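Local coordinates for coenzyme Q-binding protein COQ10 START domain-containing protein (Deinococcus radiodurans R1, PDB 3GGN), which is of unknown function but, as a START-like domain of the polyketide cyclase and lipid-transport family, probably binds a hydrophobic ligand such as a quinone or lipid, at residues 58-66 with 77-87; 23-34 with 132-140. One frame throughout, in Å; residues are numbered along the deposited sequence.

Interaction 1 (58-66 with 77-87); sequences GTVSWEAEL and WRSLPGARIEN
Trp77 faces Leu66 in a non-hydrogen-bonded pair of an antiparallel beta hairpin, strand 59-70 with strand 74-79, part of the curved sheet of a Bet v 1-like (START) domain. Both side chains leave on the same face, where Trp77 stacks on Trp49 of strand 46-52, across strand 59-70. Arg78 and Glu65 form the following hydrogen-bonded pair: Glu65 N gives to Arg78 O at 3.0 Å, and Arg78 N returns a bond to Glu65 O at 3.1 Å that lies in the carbonyl plane. On the opposite face their extended side chains run alongside, and Arg78 NE meets Glu65 OE2 at 3.3 Å, a weak hydrogen bond within a salt bridge, at the guanidinium edge. Ser79 closes the regular pairing opposite Ala64.

At Leu80 the chain turns away, but its N still gives a nearly straight bond (170° at the hydrogen) to Glu63 O. Its CD1 lies against the backbone between Ala64 and Glu65. The Glu63 carboxylate makes salt bridges with Arg48 and Arg46, its OE2 against Leu80 CD2. A type II turn from Leu80 to Ala83, with Gly82 at its third position, brings Ala83 CB to 3.6 Å from Trp62 CB. Arg84 then reaches across Val60, its aliphatic part stretched straight, and NH1 bonds to Ser61 O at 2.7 Å with the acceptor near the guanidinium plane. A water bridges the same carbonyl to Arg84 N, so two donors grip Ser61 O. Ile85 comes last: its CB sits over one face of the Trp62 indole, 3.9 Å from CE3, while its CG1 touches Val60 CG1 at 3.7 Å.

Interaction 2 (23-34 with 132-140); sequences WRDLPGLPLLMT and QLRDDLMRF
Leu32 and Asp136 mark the nearest approach of the two backbones, CA to CA 6.0 Å. Segment 132-140 is regular helix throughout, whereas 23-34 is the end of one helix, a 3-10 turn and a short, weakly bonded helix about 29-32 that ends beside 132-140. This is the contact between the long C-terminal helix and the short helices of a helix-grip fold. Where the chain leaves the second short helix, Thr34 N gives a bond to Asp136 OD2 (3.0 Å, 163° at the hydrogen), arriving from above the carboxylate plane. Thr34 OG1 lies 3.0 Å from both Asp136 OD1 and OD2. Arg139, one helical turn on, makes a salt bridge from NH2 to Asp136 OD1 at 2.7 Å, so the buried carboxylate is held from both segments and its negative charge is probably well stabilised. A water joins Leu31 O (2.7 Å) to Arg139 NH1 (2.6 Å), extending the polar seam.

Deeper in, the seam gives way to apolar packing. With CG anti to the backbone N (chi1 175°), Phe140 swings its ring toward Trp23 and Leu32, its face to the edge of Trp23 in an offset edge-to-face pair, centroids of the five-membered ring and the phenyl 4.8 Å apart and planes at 86°. Leu32 touches both rings: CD1 lies over the centre of the Trp23 indole and CD2 meets Phe140 CD1 at 3.5 Å. Leu137 CD2 meets the indole edge at Trp23 CZ2.

Arg142 of the second subunit bonds to Pro30 O and packs on Thr34. Beneath lies the sheet, with Val106 of strand 102-111 under Trp23, Met33 and Leu137, and Ile12 of strand 4-12 against Phe140. Leu19 and Val22 of helix 16-24 also pack against Phe140, Val22 touching Leu32 too.

Overall arrangement
Both contacts belong to one START-like domain, part of a longer protein, their centres about 18 Å apart. Interaction 1 joins strands 59-70 and 74-79 in the middle of the sheet's strand order, and the turn leading into strand 86-95. It is only partly buried, with ladder bonds, a weak outer salt bridge, a turn whose last residue packs on a tryptophan CB and an isoleucine over the indole. Interaction 2 lies nearer the centre, joining short helices to the C-terminal helix; there side chains do the work, around an aromatic pair and a buried carboxylate. It also borders the second subunit, unlike interaction 1. The two meet where Leu66 CD1 packs 3.3 Å from Arg24 NH2, bringing the hairpin against Arg24.

Interaction 1 (58-66 with 77-87)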
loop_
_atom_site.group_PDB
_atom_site.type_symbol
_atom_site.label_atom_id
_atom_site.label_comp_id
_atom_site.label_asym_id
_atom_site.label_seq_id
_atom_site.Cartn_x
_atom_site.Cartn_y
_atom_site.Cartn_z
ATOM N N GLY B 58 -23.383 -1.512 -6.429
ATOM C CA GLY B 58 -22.600 -2.340 -5.524
ATOM C C GLY B 58 -21.228 -2.688 -6.072
ATOM O O GLY B 58 -20.220 -2.557 -5.377
ATOM N N THR B 59 -21.189 -3.139 -7.322
ATOM C CA THR B 59 -19.938 -3.510 -7.976
ATOM C C THR B 59 -20.146 -3.544 -9.488
ATOM O O THR B 59 -21.071 -4.190 -9.976
ATOM C CB THR B 59 -19.457 -4.905 -7.522
ATOM O OG1 THR B 59 -20.183 -5.310 -6.355
ATOM C CG2 THR B 59 -17.974 -4.867 -7.185
ATOM N N VAL B 60 -19.285 -2.848 -10.224
ATOM C CA VAL B 60 -19.377 -2.805 -11.680
ATOM C C VAL B 60 -18.121 -3.397 -12.318
ATOM O O VAL B 60 -17.002 -3.022 -11.968
ATOM C CB VAL B 60 -19.552 -1.356 -12.179
ATOM C CG1 VAL B 60 -19.573 -1.323 -13.704
ATOM C CG2 VAL B 60 -20.836 -0.770 -11.612
ATOM N N SER B 61 -18.315 -4.322 -13.253
ATOM C CA SER B 61 -17.194 -4.962 -13.931
ATOM C C SER B 61 -17.355 -4.956 -15.446
ATOM O O SER B 61 -18.457 -4.820 -15.977
ATOM C CB SER B 61 -17.014 -6.404 -13.430
ATOM O OG SER B 61 -17.986 -7.277 -13.973
ATOM N N TRP B 62 -16.235 -5.093 -16.140
ATOM C CA TRP B 62 -16.237 -5.104 -17.591
ATOM C C TRP B 62 -15.016 -5.877 -18.054
ATOM O O TRP B 62 -14.111 -6.154 -17.269
ATOM C CB TRP B 62 -16.179 -3.672 -18.128
ATOM C CG TRP B 62 -14.903 -2.968 -17.795
ATOM C CD1 TRP B 62 -13.749 -2.971 -18.523
ATOM C CD2 TRP B 62 -14.635 -2.191 -16.622
ATOM N NE1 TRP B 62 -12.780 -2.244 -17.878
ATOM C CE2 TRP B 62 -13.297 -1.753 -16.708
ATOM C CE3 TRP B 62 -15.399 -1.821 -15.504
ATOM C CZ2 TRP B 62 -12.698 -0.962 -15.718
ATOM C CZ3 TRP B 62 -14.804 -1.035 -14.516
ATOM C CH2 TRP B 62 -13.465 -0.615 -14.634
ATOM N N GLU B 63 -15.000 -6.229 -19.328
ATOM C CA GLU B 63 -13.887 -6.960 -19.890
ATOM C C GLU B 63 -12.985 -5.966 -20.612
ATOM O O GLU B 63 -13.465 -5.012 -21.234
ATOM C CB GLU B 63 -14.399 -8.011 -20.874
ATOM C CG GLU B 63 -13.394 -9.093 -21.211
ATOM C CD GLU B 63 -13.973 -10.147 -22.136
ATOM O OE1 GLU B 63 -15.126 -10.575 -21.898
ATOM O OE2 GLU B 63 -13.275 -10.549 -23.092
ATOM N N ALA B 64 -11.679 -6.184 -20.520
ATOM C CA ALA B 64 -10.719 -5.318 -21.189
ATOM C C ALA B 64 -9.647 -6.164 -21.870
ATOM O O ALA B 64 -9.564 -7.375 -21.652
ATOM C CB ALA B 64 -10.079 -4.375 -20.185
ATOM N N GLU B 65 -8.830 -5.521 -22.696
ATOM C CA GLU B 65 -7.756 -6.217 -23.396
ATOM C C GLU B 65 -6.487 -5.362 -23.424
ATOM O O GLU B 65 -6.560 -4.136 -23.463
ATOM C CB GLU B 65 -8.186 -6.535 -24.833
ATOM C CG GLU B 65 -8.012 -5.380 -25.808
ATOM C CD GLU B 65 -8.514 -5.698 -27.219
ATOM O OE1 GLU B 65 -8.435 -6.874 -27.648
ATOM O OE2 GLU B 65 -8.978 -4.759 -27.905
ATOM N N LEU B 66 -5.325 -6.006 -23.389
ATOM C CA LEU B 66 -4.065 -5.281 -23.469
ATOM C C LEU B 66 -3.917 -4.879 -24.933
ATOM O O LEU B 66 -4.096 -5.712 -25.813
ATOM C CB LEU B 66 -2.887 -6.182 -23.083
ATOM C CG LEU B 66 -2.772 -6.645 -21.630
ATOM C CD1 LEU B 66 -1.692 -7.716 -21.506
ATOM C CD2 LEU B 66 -2.454 -5.454 -20.752
ATOM N N TRP B 77 -4.025 -0.673 -22.133
ATOM C CA TRP B 77 -5.242 -1.469 -22.118
ATOM C C TRP B 77 -6.481 -0.636 -22.429
ATOM O O TRP B 77 -6.464 0.592 -22.319
ATOM C CB TRP B 77 -5.401 -2.131 -20.751
ATOM C CG TRP B 77 -5.609 -1.166 -19.638
ATOM C CD1 TRP B 77 -6.806 -0.694 -19.167
ATOM C CD2 TRP B 77 -4.593 -0.562 -18.831
ATOM N NE1 TRP B 77 -6.594 0.161 -18.112
ATOM C CE2 TRP B 77 -5.244 0.260 -17.884
ATOM C CE3 TRP B 77 -3.189 -0.635 -18.815
ATOM C CZ2 TRP B 77 -4.542 1.005 -16.927
ATOM C CZ3 TRP B 77 -2.488 0.108 -17.859
ATOM C CH2 TRP B 77 -3.170 0.915 -16.931
ATOM N N ARG B 78 -7.556 -1.310 -22.818
ATOM C CA ARG B 78 -8.799 -0.622 -23.123
ATOM C C ARG B 78 -9.994 -1.550 -22.974
ATOM O O ARG B 78 -9.913 -2.751 -23.247
ATOM C CB ARG B 78 -8.770 -0.054 -24.544
ATOM C CG ARG B 78 -8.807 -1.107 -25.631
ATOM C CD ARG B 78 -8.550 -0.484 -26.990
ATOM N NE ARG B 78 -8.480 -1.488 -28.044
ATOM C CZ ARG B 78 -7.950 -1.265 -29.241
ATOM N NH1 ARG B 78 -7.444 -0.072 -29.526
ATOM N NH2 ARG B 78 -7.917 -2.234 -30.149
ATOM N N SER B 79 -11.103 -0.983 -22.522
ATOM C CA SER B 79 -12.329 -1.743 -22.347
ATOM C C SER B 79 -12.818 -2.185 -23.722
ATOM O O SER B 79 -12.594 -1.494 -24.717
ATOM C CB SER B 79 -13.387 -0.856 -21.699
ATOM O OG SER B 79 -13.450 0.371 -22.404
ATOM N N LEU B 80 -13.463 -3.345 -23.777
ATOM C CA LEU B 80 -13.998 -3.847 -25.025
ATOM C C LEU B 80 -15.339 -3.152 -25.251
ATOM O O LEU B 80 -15.910 -2.587 -24.317
ATOM C CB LEU B 80 -14.201 -5.365 -24.947
ATOM C CG LEU B 80 -13.035 -6.238 -25.430
ATOM C CD1 LEU B 80 -11.829 -6.051 -24.539
ATOM C CD2 LEU B 80 -13.471 -7.695 -25.429
ATOM N N PRO B 81 -15.853 -3.172 -26.497
ATOM C CA PRO B 81 -17.138 -2.530 -26.796
ATOM C C PRO B 81 -18.246 -3.188 -25.967
ATOM O O PRO B 81 -18.247 -4.407 -25.777
ATOM C CB PRO B 81 -17.322 -2.790 -28.295
ATOM C CG PRO B 81 -15.922 -3.008 -28.806
ATOM C CD PRO B 81 -15.277 -3.799 -27.698
ATOM N N GLY B 82 -19.180 -2.382 -25.473
ATOM C CA GLY B 82 -20.274 -2.914 -24.674
ATOM C C GLY B 82 -19.985 -2.880 -23.182
ATOM O O GLY B 82 -20.869 -3.138 -22.366
ATOM N N ALA B 83 -18.745 -2.559 -22.825
ATOM C CA ALA B 83 -18.339 -2.499 -21.424
ATOM C C ALA B 83 -19.205 -1.522 -20.636
ATOM O O ALA B 83 -19.501 -0.421 -21.109
ATOM C CB ALA B 83 -16.865 -2.086 -21.324
ATOM N N ARG B 84 -19.608 -1.926 -19.434
ATOM C CA ARG B 84 -20.434 -1.069 -18.588
ATOM C C ARG B 84 -19.759 0.280 -18.398
ATOM O O ARG B 84 -20.423 1.308 -18.276
ATOM C CB ARG B 84 -20.657 -1.702 -17.211
ATOM C CG ARG B 84 -21.483 -2.979 -17.202
ATOM C CD ARG B 84 -21.787 -3.390 -15.769
ATOM N NE ARG B 84 -22.587 -4.608 -15.692
ATOM C CZ ARG B 84 -22.113 -5.837 -15.873
ATOM N NH1 ARG B 84 -20.829 -6.026 -16.145
ATOM N NH2 ARG B 84 -22.927 -6.883 -15.781
ATOM N N ILE B 85 -18.430 0.267 -18.371
ATOM C CA ILE B 85 -17.659 1.486 -18.186
ATOM C C ILE B 85 -16.547 1.564 -19.211
ATOM O O ILE B 85 -15.707 0.674 -19.294
ATOM C CB ILE B 85 -17.027 1.544 -16.777
ATOM C CG1 ILE B 85 -18.122 1.439 -15.714
ATOM C CG2 ILE B 85 -16.248 2.846 -16.599
ATOM C CD1 ILE B 85 -19.179 2.517 -15.820
ATOM N N GLU B 86 -16.561 2.628 -20.000
ATOM C CA GLU B 86 -15.538 2.836 -21.010
ATOM C C GLU B 86 -14.293 3.341 -20.298
ATOM O O GLU B 86 -14.354 4.289 -19.513
ATOM C CB GLU B 86 -15.999 3.882 -22.028
ATOM C CG GLU B 86 -17.171 3.448 -22.897
ATOM C CD GLU B 86 -17.908 4.626 -23.510
ATOM O OE1 GLU B 86 -17.259 5.472 -24.164
ATOM O OE2 GLU B 86 -19.142 4.705 -23.335
ATOM N N ASN B 87 -13.163 2.695 -20.551
ATOM C CA ASN B 87 -11.929 3.134 -19.934
ATOM C C ASN B 87 -10.729 2.571 -20.660
ATOM O O ASN B 87 -10.805 1.536 -21.324
ATOM C CB ASN B 87 -11.872 2.726 -18.458
ATOM C CG ASN B 87 -11.617 1.253 -18.276
ATOM O OD1 ASN B 87 -12.495 0.426 -18.520
ATOM N ND2 ASN B 87 -10.402 0.910 -17.860
HETATM O O HOH W 1 -19.345 -4.448 -18.774
#

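Interaction 2 (23-34 with 132-140)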
loop_
_atom_site.group_PDB
_atom_site.type_symbol
_atom_site.label_atom_id
_atom_site.label_comp_id
_atom_site.label_asym_id
_atom_site.label_seq_id
_atom_site.Cartn_x
_atom_site.Cartn_y
_atom_site.Cartn_z
ATOM N N TRP B 23 3.801 -3.712 -12.437
ATOM C CA TRP B 23 2.607 -3.319 -13.184
ATOM C C TRP B 23 2.040 -4.406 -14.093
ATOM O O TRP B 23 0.825 -4.501 -14.255
ATOM C CB TRP B 23 2.886 -2.067 -14.018
ATOM C CG TRP B 23 2.996 -0.837 -13.188
ATOM C CD1 TRP B 23 4.057 -0.456 -12.424
ATOM C CD2 TRP B 23 1.971 0.137 -12.970
ATOM N NE1 TRP B 23 3.756 0.693 -11.734
ATOM C CE2 TRP B 23 2.482 1.080 -12.051
ATOM C CE3 TRP B 23 0.666 0.301 -13.458
ATOM C CZ2 TRP B 23 1.734 2.179 -11.607
ATOM C CZ3 TRP B 23 -0.080 1.391 -13.017
ATOM C CH2 TRP B 23 0.459 2.317 -12.099
ATOM N N ARG B 24 2.911 -5.221 -14.682
ATOM C CA ARG B 24 2.472 -6.284 -15.585
ATOM C C ARG B 24 1.669 -7.375 -14.875
ATOM O O ARG B 24 0.926 -8.124 -15.519
ATOM C CB ARG B 24 3.680 -6.907 -16.311
ATOM C CG ARG B 24 3.299 -7.920 -17.398
ATOM C CD ARG B 24 2.491 -7.252 -18.514
ATOM N NE ARG B 24 2.036 -8.175 -19.563
ATOM C CZ ARG B 24 1.050 -9.058 -19.430
ATOM N NH1 ARG B 24 0.388 -9.168 -18.283
ATOM N NH2 ARG B 24 0.696 -9.819 -20.462
ATOM N N ASP B 25 1.831 -7.478 -13.558
ATOM C CA ASP B 25 1.104 -8.458 -12.751
ATOM C C ASP B 25 -0.289 -7.861 -12.554
ATOM O O ASP B 25 -0.570 -7.209 -11.550
ATOM C CB ASP B 25 1.832 -8.660 -11.410
ATOM C CG ASP B 25 0.975 -9.362 -10.368
ATOM O OD1 ASP B 25 0.121 -10.190 -10.746
ATOM O OD2 ASP B 25 1.166 -9.093 -9.163
ATOM N N LEU B 26 -1.161 -8.091 -13.532
ATOM C CA LEU B 26 -2.497 -7.515 -13.509
ATOM C C LEU B 26 -3.303 -7.692 -12.224
ATOM O O LEU B 26 -3.843 -6.723 -11.699
ATOM C CB LEU B 26 -3.303 -8.015 -14.720
ATOM C CG LEU B 26 -2.640 -7.806 -16.092
ATOM C CD1 LEU B 26 -3.602 -8.197 -17.203
ATOM C CD2 LEU B 26 -2.231 -6.346 -16.256
ATOM N N PRO B 27 -3.386 -8.924 -11.689
ATOM C CA PRO B 27 -4.162 -9.110 -10.458
ATOM C C PRO B 27 -3.678 -8.248 -9.288
ATOM O O PRO B 27 -4.435 -7.985 -8.353
ATOM C CB PRO B 27 -4.022 -10.608 -10.187
ATOM C CG PRO B 27 -3.871 -11.185 -11.575
ATOM C CD PRO B 27 -2.893 -10.217 -12.199
ATOM N N GLY B 28 -2.424 -7.807 -9.339
ATOM C CA GLY B 28 -1.899 -6.979 -8.266
ATOM C C GLY B 28 -2.123 -5.493 -8.510
ATOM O O GLY B 28 -1.771 -4.650 -7.679
ATOM N N LEU B 29 -2.715 -5.162 -9.654
ATOM C CA LEU B 29 -2.954 -3.760 -9.989
ATOM C C LEU B 29 -3.751 -3.005 -8.933
ATOM O O LEU B 29 -3.488 -1.832 -8.688
ATOM C CB LEU B 29 -3.661 -3.637 -11.341
ATOM C CG LEU B 29 -2.777 -3.809 -12.582
ATOM C CD1 LEU B 29 -3.637 -3.833 -13.853
ATOM C CD2 LEU B 29 -1.782 -2.667 -12.628
ATOM N N PRO B 30 -4.741 -3.660 -8.305
ATOM C CA PRO B 30 -5.546 -2.987 -7.275
ATOM C C PRO B 30 -4.721 -2.413 -6.120
ATOM O O PRO B 30 -5.198 -1.558 -5.374
ATOM C CB PRO B 30 -6.496 -4.087 -6.814
ATOM C CG PRO B 30 -6.723 -4.863 -8.074
ATOM C CD PRO B 30 -5.307 -4.986 -8.618
ATOM N N LEU B 31 -3.492 -2.899 -5.963
ATOM C CA LEU B 31 -2.608 -2.406 -4.907
ATOM C C LEU B 31 -1.965 -1.116 -5.415
ATOM O O LEU B 31 -1.709 -0.186 -4.645
ATOM C CB LEU B 31 -1.528 -3.449 -4.586
ATOM C CG LEU B 31 -2.014 -4.759 -3.943
ATOM C CD1 LEU B 31 -0.943 -5.837 -4.053
ATOM C CD2 LEU B 31 -2.382 -4.509 -2.485
ATOM N N LEU B 32 -1.727 -1.064 -6.724
ATOM C CA LEU B 32 -1.125 0.103 -7.368
ATOM C C LEU B 32 -2.172 1.186 -7.632
ATOM O O LEU B 32 -1.950 2.358 -7.331
ATOM C CB LEU B 32 -0.464 -0.298 -8.694
ATOM C CG LEU B 32 0.691 -1.303 -8.633
ATOM C CD1 LEU B 32 1.168 -1.637 -10.045
ATOM C CD2 LEU B 32 1.823 -0.719 -7.810
ATOM N N MET B 33 -3.303 0.789 -8.212
ATOM C CA MET B 33 -4.395 1.718 -8.512
ATOM C C MET B 33 -5.530 1.377 -7.545
ATOM O O MET B 33 -6.304 0.451 -7.775
ATOM C CB MET B 33 -4.861 1.539 -9.961
ATOM C CG MET B 33 -3.730 1.501 -10.966
ATOM S SD MET B 33 -4.259 1.695 -12.679
ATOM C CE MET B 33 -3.415 3.183 -13.057
ATOM N N THR B 34 -5.630 2.145 -6.469
ATOM C CA THR B 34 -6.626 1.882 -5.437
ATOM C C THR B 34 -8.099 2.028 -5.803
ATOM O O THR B 34 -8.958 1.536 -5.073
ATOM C CB THR B 34 -6.319 2.714 -4.177
ATOM O OG1 THR B 34 -6.322 4.108 -4.498
ATOM C CG2 THR B 34 -4.956 2.332 -3.632
ATOM N N GLN B 132 -5.894 10.766 -5.917
ATOM C CA GLN B 132 -5.766 9.368 -5.519
ATOM C C GLN B 132 -4.624 8.727 -6.312
ATOM O O GLN B 132 -3.808 7.993 -5.755
ATOM C CB GLN B 132 -7.091 8.629 -5.747
ATOM C CG GLN B 132 -7.039 7.128 -5.483
ATOM C CD GLN B 132 -8.285 6.591 -4.779
ATOM O OE1 GLN B 132 -9.416 6.870 -5.175
ATOM N NE2 GLN B 132 -8.074 5.808 -3.730
ATOM N N LEU B 133 -4.558 9.018 -7.610
ATOM C CA LEU B 133 -3.487 8.472 -8.436
ATOM C C LEU B 133 -2.138 8.966 -7.904
ATOM O O LEU B 133 -1.208 8.172 -7.739
ATOM C CB LEU B 133 -3.661 8.885 -9.906
ATOM C CG LEU B 133 -2.634 8.302 -10.894
ATOM C CD1 LEU B 133 -2.739 6.781 -10.932
ATOM C CD2 LEU B 133 -2.872 8.872 -12.286
ATOM N N ARG B 134 -2.030 10.267 -7.627
ATOM C CA ARG B 134 -0.782 10.826 -7.094
ATOM C C ARG B 134 -0.336 10.055 -5.851
ATOM O O ARG B 134 0.812 9.622 -5.761
ATOM C CB ARG B 134 -0.947 12.309 -6.726
ATOM C CG ARG B 134 0.255 12.896 -5.953
ATOM C CD ARG B 134 1.533 12.789 -6.760
ATOM N NE ARG B 134 1.456 13.607 -7.963
ATOM C CZ ARG B 134 1.501 14.935 -7.956
ATOM N NH1 ARG B 134 1.634 15.588 -6.809
ATOM N NH2 ARG B 134 1.391 15.609 -9.094
ATOM N N ASP B 135 -1.247 9.880 -4.899
ATOM C CA ASP B 135 -0.935 9.151 -3.675
ATOM C C ASP B 135 -0.467 7.724 -3.982
ATOM O O ASP B 135 0.529 7.262 -3.422
ATOM C CB ASP B 135 -2.154 9.095 -2.741
ATOM C CG ASP B 135 -2.577 10.471 -2.234
ATOM O OD1 ASP B 135 -1.720 11.380 -2.177
ATOM O OD2 ASP B 135 -3.768 10.638 -1.879
ATOM N N ASP B 136 -1.190 7.029 -4.856
ATOM C CA ASP B 136 -0.829 5.659 -5.225
ATOM C C ASP B 136 0.591 5.593 -5.804
ATOM O O ASP B 136 1.381 4.689 -5.471
ATOM C CB ASP B 136 -1.814 5.098 -6.260
ATOM C CG ASP B 136 -3.209 4.865 -5.696
ATOM O OD1 ASP B 136 -3.376 4.805 -4.456
ATOM O OD2 ASP B 136 -4.147 4.714 -6.507
ATOM N N LEU B 137 0.915 6.548 -6.672
ATOM C CA LEU B 137 2.228 6.594 -7.293
ATOM C C LEU B 137 3.333 6.904 -6.290
ATOM O O LEU B 137 4.410 6.322 -6.354
ATOM C CB LEU B 137 2.239 7.620 -8.431
ATOM C CG LEU B 137 1.546 7.112 -9.705
ATOM C CD1 LEU B 137 1.436 8.228 -10.727
ATOM C CD2 LEU B 137 2.339 5.932 -10.283
ATOM N N MET B 138 3.064 7.813 -5.361
ATOM C CA MET B 138 4.062 8.162 -4.354
ATOM C C MET B 138 4.336 6.965 -3.438
ATOM O O MET B 138 5.484 6.697 -3.073
ATOM C CB MET B 138 3.601 9.377 -3.542
ATOM C CG MET B 138 3.616 10.675 -4.335
ATOM S SD MET B 138 2.983 12.096 -3.409
ATOM C CE MET B 138 4.511 12.821 -2.817
ATOM N N ARG B 139 3.290 6.232 -3.071
ATOM C CA ARG B 139 3.495 5.068 -2.224
ATOM C C ARG B 139 4.307 4.022 -2.986
ATOM O O ARG B 139 5.205 3.392 -2.425
ATOM C CB ARG B 139 2.150 4.496 -1.756
ATOM C CG ARG B 139 1.470 5.406 -0.727
ATOM C CD ARG B 139 0.285 4.766 -0.004
ATOM N NE ARG B 139 -0.889 4.634 -0.860
ATOM C CZ ARG B 139 -1.155 3.561 -1.595
ATOM N NH1 ARG B 139 -0.330 2.522 -1.566
ATOM N NH2 ARG B 139 -2.232 3.534 -2.369
ATOM N N PHE B 140 3.995 3.853 -4.266
ATOM C CA PHE B 140 4.707 2.906 -5.121
ATOM C C PHE B 140 6.189 3.281 -5.174
ATOM O O PHE B 140 7.064 2.412 -5.162
ATOM C CB PHE B 140 4.101 2.927 -6.532
ATOM C CG PHE B 140 4.837 2.072 -7.529
ATOM C CD1 PHE B 140 5.010 0.708 -7.308
ATOM C CD2 PHE B 140 5.328 2.628 -8.713
ATOM C CE1 PHE B 140 5.663 -0.094 -8.258
ATOM C CE2 PHE B 140 5.975 1.840 -9.661
ATOM C CZ PHE B 140 6.142 0.469 -9.430
HETATM O O HOH W 2 0.628 2.290 -4.785
HETATM O O HOH W 3 -1.881 0.537 -2.063
#